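Local atomic coordinates of DyP (Bjerkandera adusta, PDB entry 3VXJ), a protein that probably acts as a heme b peroxidase of the dye-decolorizing family, using peroxide to oxidise dyes and phenolic compounds such as 2,6-dimethoxyphenol. Residues A253-A258 with G262-G267; E165-L170 with P228-Y233. All coordinates share one frame; numbering follows the deposited sequence.

Contact 1. Residues A253-A258 with G262-G267. With HEM (protoporphyrin IX containing Fe), chain B; DMS (dimethyl sulfoxide), chain F.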
ATOM      1  N   ALA A 253      -4.176 -24.744  -8.351  1.00  9.45           N
ATOM      2  CA  ALA A 253      -4.159 -23.357  -8.813  1.00  9.37           C
ATOM      3  C   ALA A 253      -4.332 -22.397  -7.648  1.00  9.25           C
ATOM      4  O   ALA A 253      -3.600 -21.404  -7.543  1.00  8.85           O
ATOM      5  CB  ALA A 253      -5.254 -23.126  -9.864  1.00  9.93           C
ATOM      6  N   GLU A 254      -5.283 -22.705  -6.763  1.00  9.43           N
ATOM      7  CA  GLU A 254      -5.483 -21.921  -5.545  1.00  9.26           C
ATOM      8  C   GLU A 254      -4.220 -21.962  -4.698  1.00  8.61           C
ATOM      9  O   GLU A 254      -3.779 -20.934  -4.179  1.00  8.08           O
ATOM     10  CB  GLU A 254      -6.665 -22.445  -4.726  1.00  9.78           C
ATOM     11  CG  GLU A 254      -8.041 -22.337  -5.401  1.00 12.69           C
ATOM     12  CD  GLU A 254      -8.521 -20.914  -5.745  1.00 15.28           C
ATOM     13  OE1 GLU A 254      -7.882 -19.888  -5.392  1.00 14.93           O
ATOM     14  OE2 GLU A 254      -9.584 -20.836  -6.405  1.00 18.22           O
ATOM     15  N   PHE A 255      -3.623 -23.146  -4.576  1.00  8.40           N
ATOM     16  CA  PHE A 255      -2.390 -23.297  -3.807  1.00  8.11           C
ATOM     17  C   PHE A 255      -1.253 -22.481  -4.417  1.00  7.72           C
ATOM     18  O   PHE A 255      -0.543 -21.782  -3.691  1.00  7.45           O
ATOM     19  CB  PHE A 255      -2.018 -24.777  -3.704  1.00  8.25           C
ATOM     20  CG  PHE A 255      -0.835 -25.069  -2.810  1.00  8.38           C
ATOM     21  CD1 PHE A 255      -0.758 -24.576  -1.504  1.00  9.16           C
ATOM     22  CD2 PHE A 255       0.190 -25.884  -3.272  1.00  8.80           C
ATOM     23  CE1 PHE A 255       0.335 -24.882  -0.691  1.00  8.15           C
ATOM     24  CE2 PHE A 255       1.279 -26.197  -2.457  1.00 10.01           C
ATOM     25  CZ  PHE A 255       1.351 -25.696  -1.166  1.00  9.52           C
ATOM     26  N   LEU A 256      -1.100 -22.525  -5.742  1.00  7.86           N
ATOM     27  CA  LEU A 256      -0.071 -21.708  -6.384  1.00  7.96           C
ATOM     28  C   LEU A 256      -0.262 -20.212  -6.077  1.00  7.50           C
ATOM     29  O   LEU A 256       0.718 -19.516  -5.762  1.00  7.19           O
ATOM     30  CB  LEU A 256      -0.008 -21.976  -7.896  1.00  8.51           C
ATOM     31  CG  LEU A 256       1.051 -21.172  -8.653  1.00  8.63           C
ATOM     32  CD1 LEU A 256       2.456 -21.449  -8.146  1.00 11.66           C
ATOM     33  CD2 LEU A 256       0.962 -21.491 -10.126  1.00 11.61           C
ATOM     34  N   GLY A 257      -1.497 -19.724  -6.141  1.00  7.92           N
ATOM     35  CA  GLY A 257      -1.776 -18.334  -5.777  1.00  7.88           C
ATOM     36  C   GLY A 257      -1.335 -18.027  -4.357  1.00  7.50           C
ATOM     37  O   GLY A 257      -0.676 -17.003  -4.106  1.00  7.35           O
ATOM     38  N   ALA A 258      -1.671 -18.924  -3.430  1.00  7.35           N
ATOM     39  CA  ALA A 258      -1.260 -18.747  -2.035  1.00  7.53           C
ATOM     40  C   ALA A 258       0.255 -18.765  -1.852  1.00  7.14           C
ATOM     41  O   ALA A 258       0.789 -18.037  -1.015  1.00  7.43           O
ATOM     42  CB  ALA A 258      -1.940 -19.790  -1.127  1.00  7.49           C
ATOM     43  N   GLY A 262       2.091 -15.766  -0.153  1.00  6.49           N
ATOM     44  CA  GLY A 262       2.423 -16.123   1.227  1.00  6.65           C
ATOM     45  C   GLY A 262       1.215 -16.195   2.154  1.00  6.49           C
ATOM     46  O   GLY A 262       1.368 -16.469   3.354  1.00  6.32           O
ATOM     47  N   ARG A 263       0.020 -15.954   1.612  1.00  6.83           N
ATOM     48  CA  ARG A 263      -1.248 -16.127   2.319  1.00  6.75           C
ATOM     49  C   ARG A 263      -2.256 -16.715   1.361  1.00  7.03           C
ATOM     50  O   ARG A 263      -2.220 -16.439   0.165  1.00  6.83           O
ATOM     51  CB  ARG A 263      -1.798 -14.792   2.826  1.00  7.06           C
ATOM     52  CG  ARG A 263      -1.007 -14.121   3.930  1.00  7.43           C
ATOM     53  CD  ARG A 263      -1.755 -12.907   4.434  1.00  7.38           C
ATOM     54  NE  ARG A 263      -0.990 -12.221   5.473  1.00  7.82           N
ATOM     55  CZ  ARG A 263      -1.043 -12.480   6.778  1.00  7.30           C
ATOM     56  NH1 ARG A 263      -1.908 -13.359   7.276  1.00  8.24           N
ATOM     57  NH2 ARG A 263      -0.250 -11.796   7.598  1.00  8.49           N
ATOM     58  N   TRP A 264      -3.162 -17.521   1.901  1.00  7.03           N
ATOM     59  CA  TRP A 264      -4.367 -17.908   1.190  1.00  7.65           C
ATOM     60  C   TRP A 264      -5.280 -16.688   0.993  1.00  7.77           C
ATOM     61  O   TRP A 264      -5.135 -15.658   1.672  1.00  7.78           O
ATOM     62  CB  TRP A 264      -5.121 -18.984   1.979  1.00  7.88           C
ATOM     63  CG  TRP A 264      -4.342 -20.245   2.153  1.00  7.60           C
ATOM     64  CD1 TRP A 264      -3.532 -20.566   3.204  1.00  8.40           C
ATOM     65  CD2 TRP A 264      -4.311 -21.365   1.257  1.00  7.88           C
ATOM     66  NE1 TRP A 264      -2.982 -21.817   3.011  1.00  8.35           N
ATOM     67  CE2 TRP A 264      -3.448 -22.328   1.828  1.00  8.34           C
ATOM     68  CE3 TRP A 264      -4.930 -21.651   0.027  1.00  8.79           C
ATOM     69  CZ2 TRP A 264      -3.174 -23.551   1.201  1.00  9.64           C
ATOM     70  CZ3 TRP A 264      -4.663 -22.872  -0.590  1.00 10.04           C
ATOM     71  CH2 TRP A 264      -3.800 -23.809   0.008  1.00  9.35           C
ATOM     72  N   LYS A 265      -6.244 -16.813   0.090  1.00  8.49           N
ATOM     73  CA  LYS A 265      -7.186 -15.726  -0.159  1.00  8.84           C
ATOM     74  C   LYS A 265      -7.943 -15.306   1.103  1.00  9.39           C
ATOM     75  O   LYS A 265      -8.299 -14.138   1.257  1.00  9.24           O
ATOM     76  CB  LYS A 265      -8.157 -16.112  -1.273  1.00  9.47           C
ATOM     77  CG  LYS A 265      -7.512 -16.068  -2.651  1.00  9.06           C
ATOM     78  CD  LYS A 265      -8.431 -16.605  -3.720  1.00  9.94           C
ATOM     79  CE  LYS A 265      -7.793 -16.468  -5.086  1.00 10.52           C
ATOM     80  NZ  LYS A 265      -8.668 -17.122  -6.099  1.00 13.04           N
ATOM     81  N   SER A 266      -8.162 -16.255   2.012  1.00  9.10           N
ATOM     82  CA  SER A 266      -8.858 -16.005   3.271  1.00 10.07           C
ATOM     83  C   SER A 266      -8.046 -15.127   4.216  1.00  9.69           C
ATOM     84  O   SER A 266      -8.584 -14.629   5.200  1.00 10.38           O
ATOM     85  CB  SER A 266      -9.103 -17.326   3.985  1.00 10.55           C
ATOM     86  OG  SER A 266      -7.854 -17.825   4.447  1.00 10.64           O
ATOM     87  N   GLY A 267      -6.752 -14.975   3.938  1.00  8.98           N
ATOM     88  CA  GLY A 267      -5.845 -14.315   4.863  1.00  8.60           C
ATOM     89  C   GLY A 267      -5.006 -15.272   5.690  1.00  8.42           C
ATOM     90  O   GLY A 267      -4.080 -14.841   6.374  1.00  8.39           O
TER
HETATM   91  CHA HEM B 501       0.785  -7.481   2.191  1.00  6.30           C
HETATM   92  CHB HEM B 501      -1.528  -7.493  -2.053  1.00  7.50           C
HETATM   93  CHC HEM B 501       1.566  -4.211  -3.800  1.00  5.94           C
HETATM   94  CHD HEM B 501       3.876  -4.153   0.446  1.00  5.99           C
HETATM   95  C1A HEM B 501      -0.087  -7.795   1.186  1.00  6.15           C
HETATM   96  C2A HEM B 501      -1.129  -8.794   1.261  1.00  6.49           C
HETATM   97  C3A HEM B 501      -1.762  -8.801   0.075  1.00  6.45           C
HETATM   98  C4A HEM B 501      -1.158  -7.789  -0.761  1.00  6.57           C
HETATM   99  CMA HEM B 501      -2.949  -9.687  -0.349  1.00  8.98           C
HETATM  100  CAA HEM B 501      -1.379  -9.715   2.476  1.00  6.84           C
HETATM  101  CBA HEM B 501      -2.329  -9.155   3.537  1.00  7.98           C
HETATM  102  CGA HEM B 501      -1.734  -8.043   4.369  1.00 10.20           C
HETATM  103  O1A HEM B 501      -0.837  -8.287   5.204  1.00 12.11           O
HETATM  104  O2A HEM B 501      -2.200  -6.880   4.211  1.00 13.52           O
HETATM  105  C1B HEM B 501      -0.905  -6.595  -2.898  1.00  6.15           C
HETATM  106  C2B HEM B 501      -1.300  -6.299  -4.258  1.00  6.44           C
HETATM  107  C3B HEM B 501      -0.442  -5.381  -4.743  1.00  7.24           C
HETATM  108  C4B HEM B 501       0.503  -5.073  -3.690  1.00  5.70           C
HETATM  109  CMB HEM B 501      -2.492  -6.968  -4.976  1.00  7.69           C
HETATM  110  CAB HEM B 501      -0.432  -4.714  -6.134  1.00  7.43           C
HETATM  111  CBB HEM B 501      -1.531  -4.619  -6.885  1.00  8.01           C
HETATM  112  C1C HEM B 501       2.485  -3.948  -2.816  1.00  5.46           C
HETATM  113  C2C HEM B 501       3.644  -3.086  -2.948  1.00  6.18           C
HETATM  114  C3C HEM B 501       4.295  -3.081  -1.774  1.00  6.54           C
HETATM  115  C4C HEM B 501       3.556  -3.936  -0.870  1.00  5.79           C
HETATM  116  CMC HEM B 501       4.009  -2.318  -4.232  1.00  9.08           C
HETATM  117  CAC HEM B 501       5.584  -2.317  -1.374  1.00  7.40           C
HETATM  118  CBC HEM B 501       6.598  -2.146  -2.234  1.00  8.40           C
HETATM  119  C1D HEM B 501       3.213  -4.988   1.309  1.00  5.27           C
HETATM  120  C2D HEM B 501       3.528  -5.098   2.712  1.00  6.39           C
HETATM  121  C3D HEM B 501       2.585  -6.131   3.245  1.00  6.33           C
HETATM  122  C4D HEM B 501       1.781  -6.546   2.123  1.00  6.08           C
HETATM  123  CMD HEM B 501       4.597  -4.363   3.537  1.00  7.64           C
HETATM  124  CAD HEM B 501       2.556  -6.616   4.703  1.00  6.82           C
HETATM  125  CBD HEM B 501       3.658  -7.660   4.858  1.00  7.41           C
HETATM  126  CGD HEM B 501       3.745  -8.169   6.272  1.00  7.06           C
HETATM  127  O1D HEM B 501       3.732  -9.417   6.446  1.00  7.67           O
HETATM  128  O2D HEM B 501       3.830  -7.350   7.215  1.00  8.12           O
HETATM  129  NA  HEM B 501      -0.121  -7.225  -0.062  1.00  6.34           N
HETATM  130  NB  HEM B 501       0.227  -5.852  -2.585  1.00  6.47           N
HETATM  131  NC  HEM B 501       2.489  -4.477  -1.546  1.00  5.63           N
HETATM  132  ND  HEM B 501       2.152  -5.834   0.994  1.00  6.25           N
HETATM  133 FE   HEM B 501       1.228  -5.896  -0.830  1.00  7.00          FE
HETATM  134  S   DMS F 505      -6.308 -18.065  -9.052  1.00 17.90           S
HETATM  135  O   DMS F 505      -7.496 -16.878  -8.484  1.00 17.88           O
HETATM  136  C1  DMS F 505      -5.169 -18.389  -7.687  1.00 16.59           C
HETATM  137  C2  DMS F 505      -7.074 -19.708  -9.070  1.00 17.61           C
HETATM  138  O   HOH W   1      -0.020  -4.504  -0.142  1.00 13.20           O
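Trp264 and Ala258 make the central apolar contact. The methyl CB of Ala258 lies over one face of the indole, 3.9 Å from the centroid of its six-membered ring and 22° off the normal, which meets the geometry of a CH-pi contact. At the far rim of the same ring, Trp264 CH2 approaches the edge of Phe255, 3.5 Å from its CD1; the two planes are inclined by 30° and slid apart, with little overlap. Phe255 reaches this place because its CG is anti to the backbone N (chi1 -174°). The indole NE1 turns to the carbonyl of Ala273.

Charge pairing joins the more exposed side. The extended chain of Lys265 crosses the bent one of Glu254 at about a right angle, and Lys265 NZ takes the syn lone pair of Glu254 OE1 at 3.0 Å in a salt bridge. A dimethyl sulfoxide oxygen, probably from the crystallisation liquor, accepts a second bond from this ammonium.

Backbone bonding closes the helix: Gly262 N donates to Ala258 O at 2.8 Å, and Gly262 then leaves helical geometry with positive phi. Beyond it, Arg263 NH1 bonds Gly267 O at 2.8 Å, in the guanidinium plane, while Arg263 CD packs 3.8 Å from heme CAA. The arrangement is a glycine-terminated helix C-end whose departing chain delivers a heme-binding arginine to the propionate side of the pocket.

Contact 2. Residues E165-L170 with P228-Y233. With HEM (protoporphyrin IX containing Fe), chain B.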
ATOM      1  N   GLU A 165      -8.479  -7.749  -2.346  1.00  8.90           N
ATOM      2  CA  GLU A 165      -8.091  -7.067  -3.575  1.00  8.81           C
ATOM      3  C   GLU A 165      -8.550  -7.919  -4.784  1.00  8.70           C
ATOM      4  O   GLU A 165      -9.103  -9.011  -4.604  1.00  9.23           O
ATOM      5  CB  GLU A 165      -6.589  -6.733  -3.556  1.00  8.72           C
ATOM      6  CG  GLU A 165      -5.665  -7.918  -3.310  1.00  8.50           C
ATOM      7  CD  GLU A 165      -5.633  -8.861  -4.496  1.00  8.93           C
ATOM      8  OE1 GLU A 165      -5.852 -10.073  -4.295  1.00  9.46           O
ATOM      9  OE2 GLU A 165      -5.442  -8.364  -5.628  1.00  9.05           O
ATOM     10  N   HIS A 166      -8.372  -7.393  -5.992  1.00  8.76           N
ATOM     11  CA  HIS A 166      -8.943  -8.004  -7.198  1.00  9.13           C
ATOM     12  C   HIS A 166      -8.452  -9.401  -7.601  1.00  9.05           C
ATOM     13  O   HIS A 166      -9.190 -10.109  -8.286  1.00  8.81           O
ATOM     14  CB  HIS A 166      -8.917  -7.036  -8.374  1.00  9.43           C
ATOM     15  CG  HIS A 166     -10.090  -6.114  -8.385  1.00  9.84           C
ATOM     16  ND1 HIS A 166     -11.372  -6.555  -8.632  1.00 10.58           N
ATOM     17  CD2 HIS A 166     -10.186  -4.788  -8.135  1.00 10.59           C
ATOM     18  CE1 HIS A 166     -12.206  -5.534  -8.556  1.00 11.32           C
ATOM     19  NE2 HIS A 166     -11.513  -4.451  -8.248  1.00 11.81           N
ATOM     20  N   PHE A 167      -7.256  -9.813  -7.188  1.00  8.59           N
ATOM     21  CA  PHE A 167      -6.850 -11.205  -7.404  1.00  9.13           C
ATOM     22  C   PHE A 167      -7.590 -12.160  -6.456  1.00  9.00           C
ATOM     23  O   PHE A 167      -7.534 -13.378  -6.635  1.00 10.60           O
ATOM     24  CB  PHE A 167      -5.342 -11.407  -7.222  1.00  8.93           C
ATOM     25  CG  PHE A 167      -4.474 -10.688  -8.237  1.00  8.82           C
ATOM     26  CD1 PHE A 167      -4.795 -10.643  -9.598  1.00  9.33           C
ATOM     27  CD2 PHE A 167      -3.303 -10.073  -7.813  1.00  9.87           C
ATOM     28  CE1 PHE A 167      -3.969  -9.983 -10.499  1.00  9.79           C
ATOM     29  CE2 PHE A 167      -2.464  -9.413  -8.715  1.00  9.40           C
ATOM     30  CZ  PHE A 167      -2.801  -9.364 -10.062  1.00  9.14           C
ATOM     31  N   GLY A 168      -8.273 -11.603  -5.449  1.00  8.49           N
ATOM     32  CA  GLY A 168      -9.078 -12.389  -4.522  1.00  8.69           C
ATOM     33  C   GLY A 168      -8.552 -12.506  -3.099  1.00  8.31           C
ATOM     34  O   GLY A 168      -9.178 -13.182  -2.274  1.00  9.06           O
ATOM     35  N   PHE A 169      -7.449 -11.828  -2.784  1.00  7.89           N
ATOM     36  CA  PHE A 169      -6.784 -12.020  -1.489  1.00  7.83           C
ATOM     37  C   PHE A 169      -7.117 -10.940  -0.474  1.00  8.37           C
ATOM     38  O   PHE A 169      -7.075  -9.749  -0.794  1.00  9.08           O
ATOM     39  CB  PHE A 169      -5.257 -12.106  -1.684  1.00  7.33           C
ATOM     40  CG  PHE A 169      -4.814 -13.315  -2.466  1.00  7.55           C
ATOM     41  CD1 PHE A 169      -4.253 -14.407  -1.831  1.00  8.41           C
ATOM     42  CD2 PHE A 169      -4.997 -13.367  -3.849  1.00  8.01           C
ATOM     43  CE1 PHE A 169      -3.887 -15.542  -2.550  1.00  8.59           C
ATOM     44  CE2 PHE A 169      -4.618 -14.496  -4.582  1.00  7.89           C
ATOM     45  CZ  PHE A 169      -4.077 -15.589  -3.923  1.00  8.12           C
ATOM     46  N   LEU A 170      -7.447 -11.363   0.750  1.00  8.47           N
ATOM     47  CA  LEU A 170      -7.676 -10.417   1.856  1.00  9.24           C
ATOM     48  C   LEU A 170      -6.446  -9.535   2.055  1.00  9.86           C
ATOM     49  O   LEU A 170      -5.337 -10.037   2.206  1.00  8.93           O
ATOM     50  CB  LEU A 170      -8.037 -11.147   3.162  1.00  9.38           C
ATOM     51  CG  LEU A 170      -8.412 -10.271   4.367  1.00  9.16           C
ATOM     52  CD1 LEU A 170      -9.654  -9.416   4.107  1.00 13.25           C
ATOM     53  CD2 LEU A 170      -8.644 -11.163   5.577  1.00 11.67           C
ATOM     54  N   PRO A 228      -7.873 -11.974 -15.086  1.00 10.49           N
ATOM     55  CA  PRO A 228      -8.017 -13.212 -15.868  1.00 10.78           C
ATOM     56  C   PRO A 228      -6.676 -13.865 -16.202  1.00 10.77           C
ATOM     57  O   PRO A 228      -6.569 -15.094 -16.199  1.00 11.38           O
ATOM     58  CB  PRO A 228      -8.701 -12.731 -17.147  1.00 11.64           C
ATOM     59  CG  PRO A 228      -9.460 -11.529 -16.734  1.00 11.69           C
ATOM     60  CD  PRO A 228      -8.557 -10.841 -15.741  1.00 10.98           C
ATOM     61  N   GLU A 229      -5.663 -13.048 -16.471  1.00 10.91           N
ATOM     62  CA  GLU A 229      -4.327 -13.549 -16.778  1.00 11.03           C
ATOM     63  C   GLU A 229      -3.700 -14.257 -15.570  1.00 10.64           C
ATOM     64  O   GLU A 229      -3.120 -15.327 -15.709  1.00 11.08           O
ATOM     65  CB  GLU A 229      -3.428 -12.411 -17.269  1.00 11.31           C
ATOM     66  CG  GLU A 229      -3.810 -11.840 -18.642  1.00 12.38           C
ATOM     67  CD  GLU A 229      -4.904 -10.764 -18.600  1.00 12.87           C
ATOM     68  OE1 GLU A 229      -5.536 -10.509 -17.544  1.00 12.04           O
ATOM     69  OE2 GLU A 229      -5.145 -10.158 -19.665  1.00 13.61           O
ATOM     70  N   PHE A 230      -3.822 -13.652 -14.391  1.00 10.03           N
ATOM     71  CA  PHE A 230      -3.353 -14.266 -13.150  1.00  9.84           C
ATOM     72  C   PHE A 230      -4.027 -15.617 -12.921  1.00 10.39           C
ATOM     73  O   PHE A 230      -3.366 -16.627 -12.655  1.00 10.34           O
ATOM     74  CB  PHE A 230      -3.628 -13.306 -11.987  1.00  9.59           C
ATOM     75  CG  PHE A 230      -3.367 -13.894 -10.626  1.00  8.71           C
ATOM     76  CD1 PHE A 230      -2.076 -13.959 -10.113  1.00 11.91           C
ATOM     77  CD2 PHE A 230      -4.416 -14.371  -9.851  1.00 10.92           C
ATOM     78  CE1 PHE A 230      -1.844 -14.493  -8.841  1.00 12.22           C
ATOM     79  CE2 PHE A 230      -4.192 -14.899  -8.584  1.00 11.44           C
ATOM     80  CZ  PHE A 230      -2.903 -14.976  -8.087  1.00 11.98           C
ATOM     81  N   ASN A 231      -5.354 -15.629 -13.023  1.00 10.98           N
ATOM     82  CA  ASN A 231      -6.128 -16.848 -12.822  1.00 12.24           C
ATOM     83  C   ASN A 231      -5.699 -17.936 -13.808  1.00 12.33           C
ATOM     84  O   ASN A 231      -5.431 -19.077 -13.414  1.00 12.21           O
ATOM     85  CB  ASN A 231      -7.620 -16.542 -12.988  1.00 13.14           C
ATOM     86  CG  ASN A 231      -8.504 -17.734 -12.679  1.00 14.85           C
ATOM     87  OD1 ASN A 231      -8.589 -18.170 -11.531  1.00 18.49           O
ATOM     88  ND2 ASN A 231      -9.182 -18.254 -13.701  1.00 17.35           N
ATOM     89  N   ALA A 232      -5.610 -17.586 -15.088  1.00 11.90           N
ATOM     90  CA  ALA A 232      -5.201 -18.538 -16.118  1.00 11.90           C
ATOM     91  C   ALA A 232      -3.794 -19.068 -15.874  1.00 11.68           C
ATOM     92  O   ALA A 232      -3.544 -20.261 -16.070  1.00 11.96           O
ATOM     93  CB  ALA A 232      -5.313 -17.905 -17.501  1.00 12.10           C
ATOM     94  N   TYR A 233      -2.885 -18.194 -15.434  1.00 11.25           N
ATOM     95  CA  TYR A 233      -1.524 -18.607 -15.115  1.00 11.42           C
ATOM     96  C   TYR A 233      -1.501 -19.641 -13.989  1.00 11.46           C
ATOM     97  O   TYR A 233      -0.766 -20.623 -14.068  1.00 11.33           O
ATOM     98  CB  TYR A 233      -0.639 -17.410 -14.738  1.00 11.30           C
ATOM     99  CG  TYR A 233       0.784 -17.827 -14.442  1.00 12.39           C
ATOM    100  CD1 TYR A 233       1.704 -18.020 -15.470  1.00 13.76           C
ATOM    101  CD2 TYR A 233       1.204 -18.059 -13.132  1.00 13.01           C
ATOM    102  CE1 TYR A 233       3.014 -18.424 -15.197  1.00 14.03           C
ATOM    103  CE2 TYR A 233       2.504 -18.463 -12.854  1.00 14.13           C
ATOM    104  CZ  TYR A 233       3.404 -18.642 -13.885  1.00 14.40           C
ATOM    105  OH  TYR A 233       4.689 -19.043 -13.596  1.00 16.02           O
TER
HETATM  106  CHA HEM B 501       0.785  -7.481   2.191  1.00  6.30           C
HETATM  107  CHB HEM B 501      -1.528  -7.493  -2.053  1.00  7.50           C
HETATM  108  CHC HEM B 501       1.566  -4.211  -3.800  1.00  5.94           C
HETATM  109  CHD HEM B 501       3.876  -4.153   0.446  1.00  5.99           C
HETATM  110  C1A HEM B 501      -0.087  -7.795   1.186  1.00  6.15           C
HETATM  111  C2A HEM B 501      -1.129  -8.794   1.261  1.00  6.49           C
HETATM  112  C3A HEM B 501      -1.762  -8.801   0.075  1.00  6.45           C
HETATM  113  C4A HEM B 501      -1.158  -7.789  -0.761  1.00  6.57           C
HETATM  114  CMA HEM B 501      -2.949  -9.687  -0.349  1.00  8.98           C
HETATM  115  CAA HEM B 501      -1.379  -9.715   2.476  1.00  6.84           C
HETATM  116  CBA HEM B 501      -2.329  -9.155   3.537  1.00  7.98           C
HETATM  117  CGA HEM B 501      -1.734  -8.043   4.369  1.00 10.20           C
HETATM  118  O1A HEM B 501      -0.837  -8.287   5.204  1.00 12.11           O
HETATM  119  O2A HEM B 501      -2.200  -6.880   4.211  1.00 13.52           O
HETATM  120  C1B HEM B 501      -0.905  -6.595  -2.898  1.00  6.15           C
HETATM  121  C2B HEM B 501      -1.300  -6.299  -4.258  1.00  6.44           C
HETATM  122  C3B HEM B 501      -0.442  -5.381  -4.743  1.00  7.24           C
HETATM  123  C4B HEM B 501       0.503  -5.073  -3.690  1.00  5.70           C
HETATM  124  CMB HEM B 501      -2.492  -6.968  -4.976  1.00  7.69           C
HETATM  125  CAB HEM B 501      -0.432  -4.714  -6.134  1.00  7.43           C
HETATM  126  CBB HEM B 501      -1.531  -4.619  -6.885  1.00  8.01           C
HETATM  127  C1C HEM B 501       2.485  -3.948  -2.816  1.00  5.46           C
HETATM  128  C2C HEM B 501       3.644  -3.086  -2.948  1.00  6.18           C
HETATM  129  C3C HEM B 501       4.295  -3.081  -1.774  1.00  6.54           C
HETATM  130  C4C HEM B 501       3.556  -3.936  -0.870  1.00  5.79           C
HETATM  131  CMC HEM B 501       4.009  -2.318  -4.232  1.00  9.08           C
HETATM  132  CAC HEM B 501       5.584  -2.317  -1.374  1.00  7.40           C
HETATM  133  CBC HEM B 501       6.598  -2.146  -2.234  1.00  8.40           C
HETATM  134  C1D HEM B 501       3.213  -4.988   1.309  1.00  5.27           C
HETATM  135  C2D HEM B 501       3.528  -5.098   2.712  1.00  6.39           C
HETATM  136  C3D HEM B 501       2.585  -6.131   3.245  1.00  6.33           C
HETATM  137  C4D HEM B 501       1.781  -6.546   2.123  1.00  6.08           C
HETATM  138  CMD HEM B 501       4.597  -4.363   3.537  1.00  7.64           C
HETATM  139  CAD HEM B 501       2.556  -6.616   4.703  1.00  6.82           C
HETATM  140  CBD HEM B 501       3.658  -7.660   4.858  1.00  7.41           C
HETATM  141  CGD HEM B 501       3.745  -8.169   6.272  1.00  7.06           C
HETATM  142  O1D HEM B 501       3.732  -9.417   6.446  1.00  7.67           O
HETATM  143  O2D HEM B 501       3.830  -7.350   7.215  1.00  8.12           O
HETATM  144  NA  HEM B 501      -0.121  -7.225  -0.062  1.00  6.34           N
HETATM  145  NB  HEM B 501       0.227  -5.852  -2.585  1.00  6.47           N
HETATM  146  NC  HEM B 501       2.489  -4.477  -1.546  1.00  5.63           N
HETATM  147  ND  HEM B 501       2.152  -5.834   0.994  1.00  6.25           N
HETATM  148 FE   HEM B 501       1.228  -5.896  -0.830  1.00  7.00          FE
HETATM  149  O   HOH W   1      -0.020  -4.504  -0.142  1.00 13.20           O
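Phe230 meets two phenylalanines of the 165-170 loop, and with Phe167 it forms an offset stack: the centroids are 4.4 Å apart and the planes 27° from parallel. CD1 of Phe167 sits 3.7 Å from Phe230 CG, while Phe167 CB lies over the CD2-CE2 side of that ring. Phe230 is carried toward the loop by a CG anti to the backbone N (chi1 172°), which extends the ring from the helix.

The outer end of Phe230 serves Phe169: Phe230 CZ comes within 3.9 Å of Phe169 CE2 in an oblique approach. At the base of its side chain, Phe169 CB packs 3.6 Å from the heme methyl CMA, so one side chain touches both the porphyrin and the helix residue.

Both loop phenylalanines are held through their backbones by Glu165. Phe167 N donates to Glu165 OE2 at 2.8 Å from above the carboxylate plane, and Phe169 N reaches OE1 on its anti side, with an N-H...O angle of 160°. With a type I turn from Glu165 to Gly168, these bonds fix the loop's curvature beside heme methyl CMB. Replacing Glu165 by alanine removes the carboxylate, which would probably leave the amides of Phe167 and Phe169 without these acceptors and the loop freer to shift.

Around this buried cluster, Met260 and Phe261 of helix 249-261 pack on Phe230 and on the loop phenylalanines respectively, and Gln225, at the end of strand 216-225, bonds Glu165 OE2. The contact thus joins the heme-lining loop to helix 227-236 where that helix follows the sheet strand.

From the N terminus, the loop 165-170 comes first, after strand 146-155, and contact 2 closes when the chain, having run through strand 216-225, enters helix 227-236. Contact 1 opens only afterwards: segments 253-258 and 262-267 are separated by three residues, the last turn of helix 249-261, a short local closure. The two are therefore in series, neither nested nor crossed. They nevertheless adjoin in space, with centres about 10 Å apart. Lys265 O and Leu170 N, 2.9 Å apart, probably form a hydrogen bond between the loops, and Arg263 O packs against Phe169 CE1 at 3.3 Å. Together they tie helices 227-236 and 249-261 to two loops that both touch the heme.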